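Local coordinates for protein Lys-gingipain W83 (Porphyromonas gingivalis, PDB 3M1H) that cleaves proteins after lysine as a secreted cysteine protease and possible virulence factor, the chain here being its calcium-binding K3 cleaved adhesin domain, a beta jelly roll, at residues W84-D89 with W167-D172; E95-Y100 with E118-K123; D9-I14 with S46-S51; D65-T70 with A156-G161. All blocks are in the same frame, centred on the assembly; numbering follows the deposited sequence.

Contact 1: W84-D89 with W167-D172; sequences WVCAQD and WINLDD. With CA (calcium ion), chain F.
Trp84-Ala87 and Trp167-Asp172 run as neighbouring antiparallel strands in one of the two main sheets of the beta jelly roll, and the seam between them is largely buried. Trp84 pairs with Asp171 and Cys86 with Asn169 as hydrogen-bonded pairs, while Val85 with Leu170 and Ala87 with Ile168 are non-hydrogen-bonded. Val85 CG2 meets Ile168 CD1 at 3.8 Å on the face turned to the other sheet, where Leu170 packs on Phe157 and Ile168 on His159.

The face bearing Trp84, Cys86, Asn169 and Asp171 is more polar. Both Asp171 carboxylate oxygens bind a calcium ion, OD2 at 2.4 Å, in a site completed by Asp9, Glu11, Ser46, Ile48 and a water. Next to it, the indole of Trp84 stacks on His44, and its CD1 lies 3.6 Å from Asp172 CB; the Asp172 carboxylate is itself hydrogen-bonded to His44.

Farther along, the Asn169 amide is fixed at both ends. Its OD1 is hydrogen-bonded to Ser51, and with CG beside the backbone N (chi1 -60°) its ND2 faces the other segment. There ND2 donates to Cys86 SG at 3.4 Å and, in the carbonyl plane of the acceptor, to Gln88 OE1 at 2.8 Å.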
loop_
_atom_site.group_PDB
_atom_site.type_symbol
_atom_site.label_atom_id
_atom_site.label_comp_id
_atom_site.label_asym_id
_atom_site.label_seq_id
_atom_site.Cartn_x
_atom_site.Cartn_y
_atom_site.Cartn_z
ATOM N N TRP A 84 -4.738 -4.998 -5.524
ATOM C CA TRP A 84 -5.779 -5.259 -4.547
ATOM C C TRP A 84 -5.451 -4.588 -3.215
ATOM O O TRP A 84 -4.271 -4.569 -2.782
ATOM C CB TRP A 84 -5.961 -6.751 -4.353
ATOM C CG TRP A 84 -6.437 -7.486 -5.581
ATOM C CD1 TRP A 84 -5.701 -7.859 -6.665
ATOM C CD2 TRP A 84 -7.764 -7.953 -5.808
ATOM N NE1 TRP A 84 -6.509 -8.537 -7.571
ATOM C CE2 TRP A 84 -7.770 -8.615 -7.055
ATOM C CE3 TRP A 84 -8.945 -7.878 -5.075
ATOM C CZ2 TRP A 84 -8.927 -9.196 -7.569
ATOM C CZ3 TRP A 84 -10.097 -8.441 -5.601
ATOM C CH2 TRP A 84 -10.061 -9.095 -6.843
ATOM N N VAL A 85 -6.487 -4.050 -2.571
ATOM C CA VAL A 85 -6.332 -3.282 -1.342
ATOM C C VAL A 85 -7.409 -3.671 -0.359
ATOM O O VAL A 85 -8.539 -3.976 -0.773
ATOM C CB VAL A 85 -6.341 -1.767 -1.610
ATOM C CG1 VAL A 85 -7.649 -1.300 -2.267
ATOM C CG2 VAL A 85 -6.099 -0.969 -0.339
ATOM N N CYS A 86 -7.078 -3.723 0.933
ATOM C CA CYS A 86 -8.107 -3.813 1.949
ATOM C C CYS A 86 -7.655 -3.163 3.245
ATOM O O CYS A 86 -6.448 -2.957 3.474
ATOM C CB CYS A 86 -8.511 -5.274 2.213
ATOM S SG CYS A 86 -7.375 -6.294 3.193
ATOM N N ALA A 87 -8.627 -2.888 4.111
ATOM C CA ALA A 87 -8.353 -2.522 5.456
ATOM C C ALA A 87 -8.098 -3.763 6.276
ATOM O O ALA A 87 -8.894 -4.723 6.242
ATOM C CB ALA A 87 -9.579 -1.728 6.033
ATOM N N GLN A 88 -7.045 -3.799 7.075
ATOM C CA GLN A 88 -6.832 -4.992 7.910
ATOM C C GLN A 88 -7.917 -5.245 8.980
ATOM O O GLN A 88 -8.263 -6.375 9.270
ATOM C CB GLN A 88 -5.442 -4.977 8.587
ATOM C CG GLN A 88 -5.222 -6.135 9.543
ATOM C CD GLN A 88 -5.313 -7.493 8.875
ATOM O OE1 GLN A 88 -5.243 -7.566 7.654
ATOM N NE2 GLN A 88 -5.470 -8.557 9.657
ATOM N N ASP A 89 -8.446 -4.158 9.541
ATOM C CA ASP A 89 -9.570 -4.253 10.454
ATOM C C ASP A 89 -10.776 -3.637 9.762
ATOM O O ASP A 89 -10.811 -2.426 9.601
ATOM C CB ASP A 89 -9.234 -3.522 11.761
ATOM C CG ASP A 89 -10.246 -3.800 12.870
ATOM O OD1 ASP A 89 -11.426 -4.087 12.555
ATOM O OD2 ASP A 89 -9.851 -3.701 14.051
ATOM N N TRP A 167 -4.398 -0.904 9.937
ATOM C CA TRP A 167 -3.423 -1.043 8.841
ATOM C C TRP A 167 -4.163 -1.095 7.515
ATOM O O TRP A 167 -5.336 -1.518 7.484
ATOM C CB TRP A 167 -2.601 -2.324 8.968
ATOM C CG TRP A 167 -1.713 -2.467 10.169
ATOM C CD1 TRP A 167 -2.065 -2.696 11.463
ATOM C CD2 TRP A 167 -0.295 -2.449 10.135
ATOM N NE1 TRP A 167 -0.934 -2.829 12.264
ATOM C CE2 TRP A 167 0.167 -2.646 11.457
ATOM C CE3 TRP A 167 0.641 -2.246 9.108
ATOM C CZ2 TRP A 167 1.520 -2.682 11.760
ATOM C CZ3 TRP A 167 1.986 -2.290 9.414
ATOM C CH2 TRP A 167 2.405 -2.489 10.738
ATOM N N ILE A 168 -3.488 -0.616 6.465
ATOM C CA ILE A 168 -3.876 -0.804 5.063
ATOM C C ILE A 168 -3.002 -1.929 4.476
ATOM O O ILE A 168 -1.802 -2.003 4.763
ATOM C CB ILE A 168 -3.825 0.489 4.263
ATOM C CG1 ILE A 168 -4.347 0.240 2.839
ATOM C CG2 ILE A 168 -2.445 1.116 4.218
ATOM C CD1 ILE A 168 -4.666 1.575 2.111
ATOM N N ASN A 169 -3.621 -2.782 3.669
ATOM C CA ASN A 169 -2.942 -3.895 3.006
ATOM C C ASN A 169 -3.015 -3.772 1.490
ATOM O O ASN A 169 -4.027 -3.332 0.941
ATOM C CB ASN A 169 -3.596 -5.206 3.362
ATOM C CG ASN A 169 -3.591 -5.531 4.819
ATOM O OD1 ASN A 169 -2.632 -5.272 5.516
ATOM N ND2 ASN A 169 -4.653 -6.165 5.279
ATOM N N LEU A 170 -1.937 -4.196 0.818
ATOM C CA LEU A 170 -1.828 -4.205 -0.623
ATOM C C LEU A 170 -1.346 -5.594 -1.060
ATOM O O LEU A 170 -0.525 -6.204 -0.355
ATOM C CB LEU A 170 -0.815 -3.132 -1.016
ATOM C CG LEU A 170 -0.348 -3.025 -2.457
ATOM C CD1 LEU A 170 -1.472 -2.578 -3.391
ATOM C CD2 LEU A 170 0.870 -2.079 -2.537
ATOM N N ASP A 171 -1.835 -6.067 -2.197
ATOM C CA ASP A 171 -1.359 -7.366 -2.732
ATOM C C ASP A 171 -1.585 -7.388 -4.236
ATOM O O ASP A 171 -2.335 -6.592 -4.811
ATOM C CB ASP A 171 -2.069 -8.506 -2.003
ATOM C CG ASP A 171 -1.283 -9.866 -2.010
ATOM O OD1 ASP A 171 -0.215 -9.925 -2.610
ATOM O OD2 ASP A 171 -1.782 -10.815 -1.332
ATOM N N ASP A 172 -0.913 -8.341 -4.893
ATOM C CA ASP A 172 -1.185 -8.678 -6.292
ATOM C C ASP A 172 -1.133 -7.439 -7.218
ATOM O O ASP A 172 -2.091 -7.102 -7.914
ATOM C CB ASP A 172 -2.488 -9.463 -6.392
ATOM C CG ASP A 172 -2.379 -10.874 -5.832
ATOM O OD1 ASP A 172 -1.260 -11.442 -5.851
ATOM O OD2 ASP A 172 -3.407 -11.435 -5.428
HETATM CA CA CA F . 0.152 -12.240 -1.720
HETATM O O HOH W 1 -7.626 -1.233 9.111
HETATM O O HOH W 2 -0.659 -13.060 -3.796
#

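Contact 2: E95-Y100 with E118-K123; sequences EHYAVY and EVLTAK
Glu95-Tyr100 and Glu118-Lys123 pair in antiparallel fashion over a short span, Tyr97 and Glu118 forming a hydrogen-bonded pair with Tyr97 N to Glu118 O and Glu118 N to Tyr97 O both 3.0 Å, before Leu120 N reaches back to Glu95 O.

The side chains of this same pair run together away from the backbone. Tyr97 and Glu118 lie side by side and point the same way, the ring and carboxylate planes 81° apart. Glu118 places CG between its backbone N and carbonyl carbon (chi1 66°) and is extended beyond it; CG therefore sits 3.3 Å from Tyr97 CE2, and the carboxylate arrives level with the phenol. Tyr97 OH donates to Glu118 OE2 at 2.7 Å, coming from above the carboxylate plane. Lys144 forms a salt bridge with the same oxygen, so two donors grip it, which would be expected to stabilise its negative charge.

Leu120 CD2 adds an apolar contact 3.8 Å from Tyr97 CE2. Turned to the other side of the sheet, His96 CD2 meets Val119 CG2 at 3.8 Å, and the imidazole edge lies near Glu118 O; Glu117 is hydrogen-bonded to the ring at NE2.

Strand 116-119 is one of the two edge strands of its five-stranded sheet, and strand 96-102 separates it from strand 154-160. On the side facing the second sheet, Tyr97 packs on Phe83 and Val85 of strand 79-87 and on Ile168 of strand 167-177.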
loop_
_atom_site.group_PDB
_atom_site.type_symbol
_atom_site.label_atom_id
_atom_site.label_comp_id
_atom_site.label_asym_id
_atom_site.label_seq_id
_atom_site.Cartn_x
_atom_site.Cartn_y
_atom_site.Cartn_z
ATOM N N GLU A 95 -8.504 4.080 6.126
ATOM C CA GLU A 95 -7.125 4.408 5.774
ATOM C C GLU A 95 -7.106 5.213 4.493
ATOM O O GLU A 95 -7.885 4.971 3.587
ATOM C CB GLU A 95 -6.310 3.127 5.595
ATOM C CG GLU A 95 -6.312 2.200 6.782
ATOM C CD GLU A 95 -5.502 2.662 7.970
ATOM O OE1 GLU A 95 -4.816 3.692 7.885
ATOM O OE2 GLU A 95 -5.594 1.983 9.019
ATOM N N HIS A 96 -6.203 6.192 4.448
ATOM C CA HIS A 96 -6.052 7.128 3.358
ATOM C C HIS A 96 -4.779 6.782 2.587
ATOM O O HIS A 96 -3.711 6.667 3.178
ATOM C CB HIS A 96 -5.996 8.552 3.957
ATOM C CG HIS A 96 -5.858 9.672 2.974
ATOM N ND1 HIS A 96 -5.295 10.880 3.339
ATOM C CD2 HIS A 96 -6.212 9.805 1.678
ATOM C CE1 HIS A 96 -5.280 11.688 2.293
ATOM N NE2 HIS A 96 -5.847 11.068 1.276
ATOM N N TYR A 97 -4.919 6.596 1.285
ATOM C CA TYR A 97 -3.765 6.285 0.443
ATOM C C TYR A 97 -3.879 6.926 -0.919
ATOM O O TYR A 97 -4.969 7.367 -1.335
ATOM C CB TYR A 97 -3.552 4.771 0.317
ATOM C CG TYR A 97 -4.479 4.119 -0.679
ATOM C CD1 TYR A 97 -4.032 3.752 -1.939
ATOM C CD2 TYR A 97 -5.821 3.893 -0.370
ATOM C CE1 TYR A 97 -4.872 3.184 -2.847
ATOM C CE2 TYR A 97 -6.679 3.312 -1.266
ATOM C CZ TYR A 97 -6.196 2.958 -2.515
ATOM O OH TYR A 97 -6.994 2.367 -3.466
ATOM N N ALA A 98 -2.745 7.004 -1.604
ATOM C CA ALA A 98 -2.701 7.470 -2.980
ATOM C C ALA A 98 -1.679 6.682 -3.806
ATOM O O ALA A 98 -0.769 6.069 -3.240
ATOM C CB ALA A 98 -2.408 8.987 -3.045
ATOM N N VAL A 99 -1.844 6.734 -5.120
ATOM C CA VAL A 99 -0.978 6.085 -6.081
ATOM C C VAL A 99 -0.444 7.172 -7.012
ATOM O O VAL A 99 -1.237 7.994 -7.499
ATOM C CB VAL A 99 -1.732 5.016 -6.933
ATOM C CG1 VAL A 99 -0.786 4.365 -7.967
ATOM C CG2 VAL A 99 -2.414 4.002 -6.007
ATOM N N TYR A 100 0.861 7.184 -7.251
ATOM C CA TYR A 100 1.510 8.210 -8.085
ATOM C C TYR A 100 2.385 7.563 -9.140
ATOM O O TYR A 100 2.874 6.445 -8.921
ATOM C CB TYR A 100 2.420 9.080 -7.217
ATOM C CG TYR A 100 1.777 9.781 -6.084
ATOM C CD1 TYR A 100 1.382 11.112 -6.186
ATOM C CD2 TYR A 100 1.611 9.147 -4.861
ATOM C CE1 TYR A 100 0.788 11.761 -5.091
ATOM C CE2 TYR A 100 1.039 9.795 -3.779
ATOM C CZ TYR A 100 0.631 11.098 -3.897
ATOM O OH TYR A 100 0.090 11.702 -2.791
ATOM N N GLU A 118 -7.732 7.908 -2.273
ATOM C CA GLU A 118 -8.982 7.582 -1.614
ATOM C C GLU A 118 -8.830 7.211 -0.144
ATOM O O GLU A 118 -7.730 6.970 0.398
ATOM C CB GLU A 118 -9.776 6.523 -2.394
ATOM C CG GLU A 118 -9.159 5.205 -2.448
ATOM C CD GLU A 118 -9.934 4.139 -3.275
ATOM O OE1 GLU A 118 -10.838 4.433 -4.100
ATOM O OE2 GLU A 118 -9.589 2.971 -3.086
ATOM N N VAL A 119 -9.979 7.251 0.531
ATOM C CA VAL A 119 -10.118 6.770 1.877
ATOM C C VAL A 119 -11.024 5.575 1.818
ATOM O O VAL A 119 -12.153 5.671 1.320
ATOM C CB VAL A 119 -10.657 7.864 2.896
ATOM C CG1 VAL A 119 -10.910 7.246 4.272
ATOM C CG2 VAL A 119 -9.653 9.020 2.978
ATOM N N LEU A 120 -10.532 4.430 2.282
ATOM C CA LEU A 120 -11.292 3.178 2.178
ATOM C C LEU A 120 -12.623 3.326 2.864
ATOM O O LEU A 120 -12.685 3.965 3.921
ATOM C CB LEU A 120 -10.535 2.007 2.804
ATOM C CG LEU A 120 -9.201 1.650 2.147
ATOM C CD1 LEU A 120 -8.610 0.436 2.855
ATOM C CD2 LEU A 120 -9.334 1.408 0.662
ATOM N N THR A 121 -13.667 2.760 2.248
ATOM C CA THR A 121 -15.038 2.876 2.767
ATOM C C THR A 121 -15.245 2.075 4.055
ATOM O O THR A 121 -14.877 0.894 4.145
ATOM C CB THR A 121 -16.081 2.416 1.730
ATOM O OG1 THR A 121 -15.752 2.922 0.427
ATOM C CG2 THR A 121 -17.481 2.896 2.124
ATOM N N ALA A 122 -15.793 2.723 5.078
ATOM C CA ALA A 122 -16.151 2.001 6.299
ATOM C C ALA A 122 -17.553 1.389 6.093
ATOM O O ALA A 122 -18.533 2.110 5.938
ATOM C CB ALA A 122 -16.145 2.932 7.489
ATOM N N LYS A 123 -17.633 0.064 6.036
ATOM C CA LYS A 123 -18.903 -0.633 5.885
ATOM C C LYS A 123 -19.437 -1.055 7.239
ATOM O O LYS A 123 -20.646 -1.256 7.405
ATOM C CB LYS A 123 -18.725 -1.871 4.991
ATOM C CG LYS A 123 -18.074 -1.554 3.641
#

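Contact 3: D9-I14 with S46-S51; sequences DFENGI and SAICVS. With CA (calcium ion), chain F.
Glu11 and Ser46 reach the same calcium ion from the two segments, Glu11 OE2 at 2.3 Å and Ser46 OG at 2.5 Å. Each segment also gives a backbone carbonyl, Asp9 O at 2.4 Å and Ile48 O at 2.3 Å. Water and the bidentate carboxylate of Asp171 complete a shell of seven oxygen atoms.

Several second-shell bonds hold these ligands in position. Ile48 N donates to Glu11 OE2 at 3.1 Å, on the syn side of the carboxylate, and more weakly to OE1, so the residue that offers its carbonyl to the metal also steadies the acid. Bent at chi2 (-58°), the Glu11 chain brings its carboxylate back over the 46-48 backbone. A further water bridges Glu11 OE1 and Ala47 N. Ser46 OG is also hydrogen-bonded to the carbonyl O of His44. Within the 9-14 loop, Asp9 OD1 accepts from Glu11 N in an Asx turn, overlapping a type I turn from Phe10 to Gly13.

Outside the shell the contact becomes apolar. Val50 CG1 sits over the centre of the Phe10 ring in a CH-pi contact, 3.8 Å from the centroid, and Val50 CG2 meets Ile14 CD1 at 3.7 Å. Trp18 meets Phe10 edge-to-face, while Leu68 packs against Val50 and Ile14.

Two loops and a strand, gathered from distant parts of the chain round an all-oxygen shell, are consistent with a structural calcium site at the margin of the jelly roll.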
loop_
_atom_site.group_PDB
_atom_site.type_symbol
_atom_site.label_atom_id
_atom_site.label_comp_id
_atom_site.label_asym_id
_atom_site.label_seq_id
_atom_site.Cartn_x
_atom_site.Cartn_y
_atom_site.Cartn_z
ATOM N N ASP A 9 3.388 -10.620 -5.984
ATOM C CA ASP A 9 2.467 -11.255 -5.046
ATOM C C ASP A 9 2.929 -11.137 -3.595
ATOM O O ASP A 9 2.239 -11.597 -2.701
ATOM C CB ASP A 9 2.180 -12.738 -5.416
ATOM C CG ASP A 9 3.430 -13.597 -5.472
ATOM O OD1 ASP A 9 4.470 -13.235 -4.872
ATOM O OD2 ASP A 9 3.322 -14.674 -6.140
ATOM N N PHE A 10 4.111 -10.591 -3.389
ATOM C CA PHE A 10 4.727 -10.388 -2.063
ATOM C C PHE A 10 5.010 -11.665 -1.277
ATOM O O PHE A 10 5.346 -11.589 -0.098
ATOM C CB PHE A 10 3.940 -9.350 -1.222
ATOM C CG PHE A 10 3.868 -8.013 -1.907
ATOM C CD1 PHE A 10 4.936 -7.135 -1.841
ATOM C CD2 PHE A 10 2.760 -7.646 -2.637
ATOM C CE1 PHE A 10 4.934 -5.904 -2.497
ATOM C CE2 PHE A 10 2.752 -6.424 -3.309
ATOM C CZ PHE A 10 3.830 -5.559 -3.237
ATOM N N GLU A 11 4.936 -12.833 -1.939
ATOM C CA GLU A 11 5.086 -14.069 -1.204
ATOM C C GLU A 11 6.524 -14.301 -0.718
ATOM O O GLU A 11 6.725 -15.065 0.231
ATOM C CB GLU A 11 4.563 -15.239 -2.020
ATOM C CG GLU A 11 3.064 -15.125 -2.314
ATOM C CD GLU A 11 2.196 -15.030 -1.064
ATOM O OE1 GLU A 11 2.395 -15.807 -0.094
ATOM O OE2 GLU A 11 1.259 -14.182 -1.025
ATOM N N ASN A 12 7.486 -13.614 -1.326
ATOM C CA ASN A 12 8.839 -13.540 -0.782
ATOM C C ASN A 12 9.206 -12.235 -0.095
ATOM O O ASN A 12 10.382 -11.860 0.005
ATOM C CB ASN A 12 9.828 -13.889 -1.891
ATOM C CG ASN A 12 9.600 -15.291 -2.393
ATOM O OD1 ASN A 12 9.693 -16.245 -1.614
ATOM N ND2 ASN A 12 9.229 -15.424 -3.647
ATOM N N GLY A 13 8.194 -11.556 0.436
ATOM C CA GLY A 13 8.395 -10.235 1.046
ATOM C C GLY A 13 8.425 -9.130 0.006
ATOM O O GLY A 13 8.146 -9.360 -1.166
ATOM N N ILE A 14 8.748 -7.926 0.478
ATOM C CA ILE A 14 9.021 -6.808 -0.407
ATOM C C ILE A 14 10.327 -7.138 -1.126
ATOM O O ILE A 14 11.363 -7.278 -0.470
ATOM C CB ILE A 14 9.180 -5.481 0.330
ATOM C CG1 ILE A 14 7.913 -5.122 1.114
ATOM C CG2 ILE A 14 9.509 -4.400 -0.672
ATOM C CD1 ILE A 14 8.045 -3.897 1.987
ATOM N N SER A 46 -3.933 -15.662 -0.545
ATOM C CA SER A 46 -2.520 -15.959 -0.467
ATOM C C SER A 46 -2.029 -15.668 0.970
ATOM O O SER A 46 -2.722 -15.010 1.755
ATOM C CB SER A 46 -1.750 -15.100 -1.467
ATOM O OG SER A 46 -1.790 -13.737 -1.057
ATOM N N ALA A 47 -0.829 -16.134 1.297
ATOM C CA ALA A 47 -0.296 -15.995 2.646
ATOM C C ALA A 47 0.185 -14.581 2.991
ATOM O O ALA A 47 -0.020 -14.118 4.125
ATOM C CB ALA A 47 0.834 -17.009 2.867
ATOM N N ILE A 48 0.830 -13.898 2.040
ATOM C CA ILE A 48 1.505 -12.628 2.366
ATOM C C ILE A 48 0.916 -11.453 1.613
ATOM O O ILE A 48 0.645 -11.526 0.419
ATOM C CB ILE A 48 3.014 -12.662 2.026
ATOM C CG1 ILE A 48 3.664 -13.954 2.524
ATOM C CG2 ILE A 48 3.723 -11.381 2.536
ATOM C CD1 ILE A 48 3.451 -14.187 3.918
ATOM N N CYS A 49 0.793 -10.336 2.323
ATOM C CA CYS A 49 0.563 -9.044 1.716
ATOM C C CYS A 49 1.442 -8.003 2.413
ATOM O O CYS A 49 2.098 -8.306 3.429
ATOM C CB CYS A 49 -0.921 -8.671 1.803
ATOM S SG CYS A 49 -1.552 -8.468 3.493
ATOM N N VAL A 50 1.485 -6.782 1.858
ATOM C CA VAL A 50 2.332 -5.735 2.385
ATOM C C VAL A 50 1.420 -4.690 2.980
ATOM O O VAL A 50 0.357 -4.426 2.408
ATOM C CB VAL A 50 3.296 -5.186 1.318
ATOM C CG1 VAL A 50 2.540 -4.496 0.160
ATOM C CG2 VAL A 50 4.355 -4.279 1.960
ATOM N N SER A 51 1.835 -4.143 4.138
ATOM C CA SER A 51 0.907 -3.386 4.996
ATOM C C SER A 51 1.581 -2.169 5.594
ATOM O O SER A 51 2.790 -2.175 5.843
ATOM C CB SER A 51 0.410 -4.297 6.120
ATOM O OG SER A 51 -0.056 -5.546 5.585
HETATM CA CA CA F . 0.152 -12.240 -1.720
HETATM O O HOH W 3 0.164 -18.217 -0.420
HETATM O O HOH W 2 -0.659 -13.060 -3.796
#

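Contact 4: D65-T70 with A156-G161; sequences DNYLVT and AFRHFG. With CA (calcium ion), chain E.
Strands 65-69 and 154-160 are antiparallel neighbours inside a five-stranded sheet of the jelly roll, and Asp65-Thr70 and Ala156-Gly161 form the seam between them. Asn66 with His159 and Leu68 with Phe157 are its hydrogen-bonded pairs, Leu68 N to Phe157 O being 2.8 Å.

On the face of Tyr67 and Arg158 the arginine is held from several directions. Its guanidinium takes Asp65 side-on, NE to OD1 at 2.8 Å and NH2 to OD2 at 3.1 Å. The first bond is nearly straight (171°) and lies in the guanidinium plane; OD1 is approached on its syn side but out of the carboxylate plane, and NH2 meets OD2 from above it. With CG anti to the backbone N (chi1 -172°) and the chain extended as far as NE, Arg158 runs alongside Tyr67. Its CG makes a CH-pi contact over the phenol ring, 3.8 Å from the centroid, and the ring and guanidinium planes are only 9° apart. Phe160 CD1 lies 3.4 Å above the opposite guanidinium face from Tyr67 OH, and Tyr100 OH is hydrogen-bonded to NH1.

The other face carries Asn66, whose OD1 binds a calcium ion at 2.4 Å along with Asp22, Asp24, Asp26 and Asn28. Ser52 is hydrogen-bonded to both Asn66 ND2 and His159 ND1.

This chemistry implies a guanidinium held between Phe160 and the Tyr67 hydroxyl, its orientation set by the two bonds to Asp65, which probably offsets its charge.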
loop_
_atom_site.group_PDB
_atom_site.type_symbol
_atom_site.label_atom_id
_atom_site.label_comp_id
_atom_site.label_asym_id
_atom_site.label_seq_id
_atom_site.Cartn_x
_atom_site.Cartn_y
_atom_site.Cartn_z
ATOM N N ASP A 65 3.618 8.574 6.728
ATOM C CA ASP A 65 3.786 9.087 5.383
ATOM C C ASP A 65 4.786 8.122 4.766
ATOM O O ASP A 65 5.984 8.394 4.682
ATOM C CB ASP A 65 4.259 10.558 5.349
ATOM C CG ASP A 65 4.246 11.151 3.942
ATOM O OD1 ASP A 65 3.950 10.438 2.957
ATOM O OD2 ASP A 65 4.532 12.341 3.764
ATOM N N ASN A 66 4.252 6.962 4.390
ATOM C CA ASN A 66 5.047 5.817 3.957
ATOM C C ASN A 66 4.807 5.536 2.491
ATOM O O ASN A 66 3.673 5.357 2.067
ATOM C CB ASN A 66 4.655 4.575 4.748
ATOM C CG ASN A 66 4.884 4.686 6.232
ATOM O OD1 ASN A 66 5.673 5.520 6.716
ATOM N ND2 ASN A 66 4.192 3.829 6.986
ATOM N N TYR A 67 5.884 5.438 1.720
ATOM C CA TYR A 67 5.803 5.043 0.295
ATOM C C TYR A 67 6.364 3.661 0.078
ATOM O O TYR A 67 7.323 3.237 0.730
ATOM C CB TYR A 67 6.577 5.982 -0.633
ATOM C CG TYR A 67 6.217 7.450 -0.570
ATOM C CD1 TYR A 67 5.669 8.077 -1.669
ATOM C CD2 TYR A 67 6.497 8.242 0.554
ATOM C CE1 TYR A 67 5.379 9.455 -1.662
ATOM C CE2 TYR A 67 6.196 9.623 0.565
ATOM C CZ TYR A 67 5.636 10.210 -0.550
ATOM O OH TYR A 67 5.333 11.569 -0.613
ATOM N N LEU A 68 5.731 2.994 -0.874
ATOM C CA LEU A 68 6.204 1.720 -1.453
ATOM C C LEU A 68 6.327 1.952 -2.947
ATOM O O LEU A 68 5.331 2.219 -3.603
ATOM C CB LEU A 68 5.222 0.597 -1.141
ATOM C CG LEU A 68 5.566 -0.772 -1.751
ATOM C CD1 LEU A 68 6.836 -1.346 -1.124
ATOM C CD2 LEU A 68 4.387 -1.753 -1.576
ATOM N N VAL A 69 7.557 1.863 -3.464
ATOM C CA VAL A 69 7.886 2.235 -4.843
ATOM C C VAL A 69 8.324 0.991 -5.631
ATOM O O VAL A 69 9.094 0.167 -5.139
ATOM C CB VAL A 69 8.966 3.330 -4.883
ATOM C CG1 VAL A 69 9.103 3.845 -6.338
ATOM C CG2 VAL A 69 8.621 4.495 -3.905
ATOM N N THR A 70 7.783 0.851 -6.829
ATOM C CA THR A 70 8.150 -0.232 -7.721
ATOM C C THR A 70 9.598 -0.108 -8.172
ATOM O O THR A 70 10.212 0.956 -8.081
ATOM C CB THR A 70 7.267 -0.217 -9.002
ATOM O OG1 THR A 70 7.517 0.971 -9.761
ATOM C CG2 THR A 70 5.785 -0.303 -8.657
ATOM N N ALA A 156 4.408 4.671 -7.142
ATOM C CA ALA A 156 4.445 4.695 -5.701
ATOM C C ALA A 156 3.062 4.585 -5.084
ATOM O O ALA A 156 2.111 5.198 -5.565
ATOM C CB ALA A 156 5.142 5.968 -5.169
ATOM N N PHE A 157 2.949 3.756 -4.064
ATOM C CA PHE A 157 1.798 3.639 -3.179
ATOM C C PHE A 157 2.137 4.370 -1.886
ATOM O O PHE A 157 3.148 4.100 -1.243
ATOM C CB PHE A 157 1.518 2.160 -2.864
ATOM C CG PHE A 157 1.238 1.324 -4.083
ATOM C CD1 PHE A 157 -0.070 1.165 -4.542
ATOM C CD2 PHE A 157 2.280 0.715 -4.774
ATOM C CE1 PHE A 157 -0.308 0.405 -5.675
ATOM C CE2 PHE A 157 2.039 -0.025 -5.919
ATOM C CZ PHE A 157 0.738 -0.172 -6.352
ATOM N N ARG A 158 1.293 5.309 -1.495
ATOM C CA ARG A 158 1.583 6.183 -0.366
ATOM C C ARG A 158 0.477 6.101 0.658
ATOM O O ARG A 158 -0.650 6.342 0.327
ATOM C CB ARG A 158 1.682 7.612 -0.845
ATOM C CG ARG A 158 2.177 8.587 0.200
ATOM C CD ARG A 158 2.132 9.990 -0.345
ATOM N NE ARG A 158 2.431 10.996 0.682
ATOM C CZ ARG A 158 2.055 12.275 0.637
ATOM N NH1 ARG A 158 1.353 12.750 -0.379
ATOM N NH2 ARG A 158 2.403 13.098 1.631
ATOM N N HIS A 159 0.807 5.759 1.891
ATOM C CA HIS A 159 -0.137 5.730 3.010
ATOM C C HIS A 159 0.169 6.964 3.847
ATOM O O HIS A 159 1.292 7.098 4.324
ATOM C CB HIS A 159 0.117 4.493 3.851
ATOM C CG HIS A 159 -0.848 4.296 4.988
ATOM N ND1 HIS A 159 -0.493 3.659 6.150
ATOM C CD2 HIS A 159 -2.154 4.642 5.141
ATOM C CE1 HIS A 159 -1.542 3.559 6.950
ATOM N NE2 HIS A 159 -2.563 4.159 6.364
ATOM N N PHE A 160 -0.787 7.896 3.952
ATOM C CA PHE A 160 -0.467 9.214 4.548
ATOM C C PHE A 160 -1.729 9.926 4.963
ATOM O O PHE A 160 -2.797 9.500 4.629
ATOM C CB PHE A 160 0.289 10.074 3.541
ATOM C CG PHE A 160 -0.565 10.620 2.431
ATOM C CD1 PHE A 160 -0.865 11.975 2.393
ATOM C CD2 PHE A 160 -1.104 9.792 1.456
ATOM C CE1 PHE A 160 -1.633 12.493 1.373
ATOM C CE2 PHE A 160 -1.876 10.310 0.419
ATOM C CZ PHE A 160 -2.154 11.661 0.394
ATOM N N GLY A 161 -1.576 11.049 5.645
ATOM C CA GLY A 161 -2.723 11.915 5.902
ATOM C C GLY A 161 -3.839 11.184 6.621
ATOM O O GLY A 161 -5.011 11.346 6.286
HETATM CA CA CA E . 6.749 5.990 8.753
HETATM O O HOH W 4 4.730 5.534 9.914
#

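One principle runs through the set: the chemistry of each contact varies with its place in the sandwich. Contacts 1 and 4 are buried seams within the two facing sheets, and apolar side chains of contact 1 pack on those of contact 4. Contact 2 shares the sheet of contact 4, with strands 96-102 and 154-160 adjacent, but lies at its edge, partly buried and without metal. Contact 3, also partly buried, is mostly loop, is joined through calcium and has no strand pairing between its segments; it shares that ion with contact 1 through Asp171. Contact 4 touches the second calcium ion, while its charge pairing is arginine with aspartate. Contacts 2 and 3 stand about 20 Å apart, centre to centre.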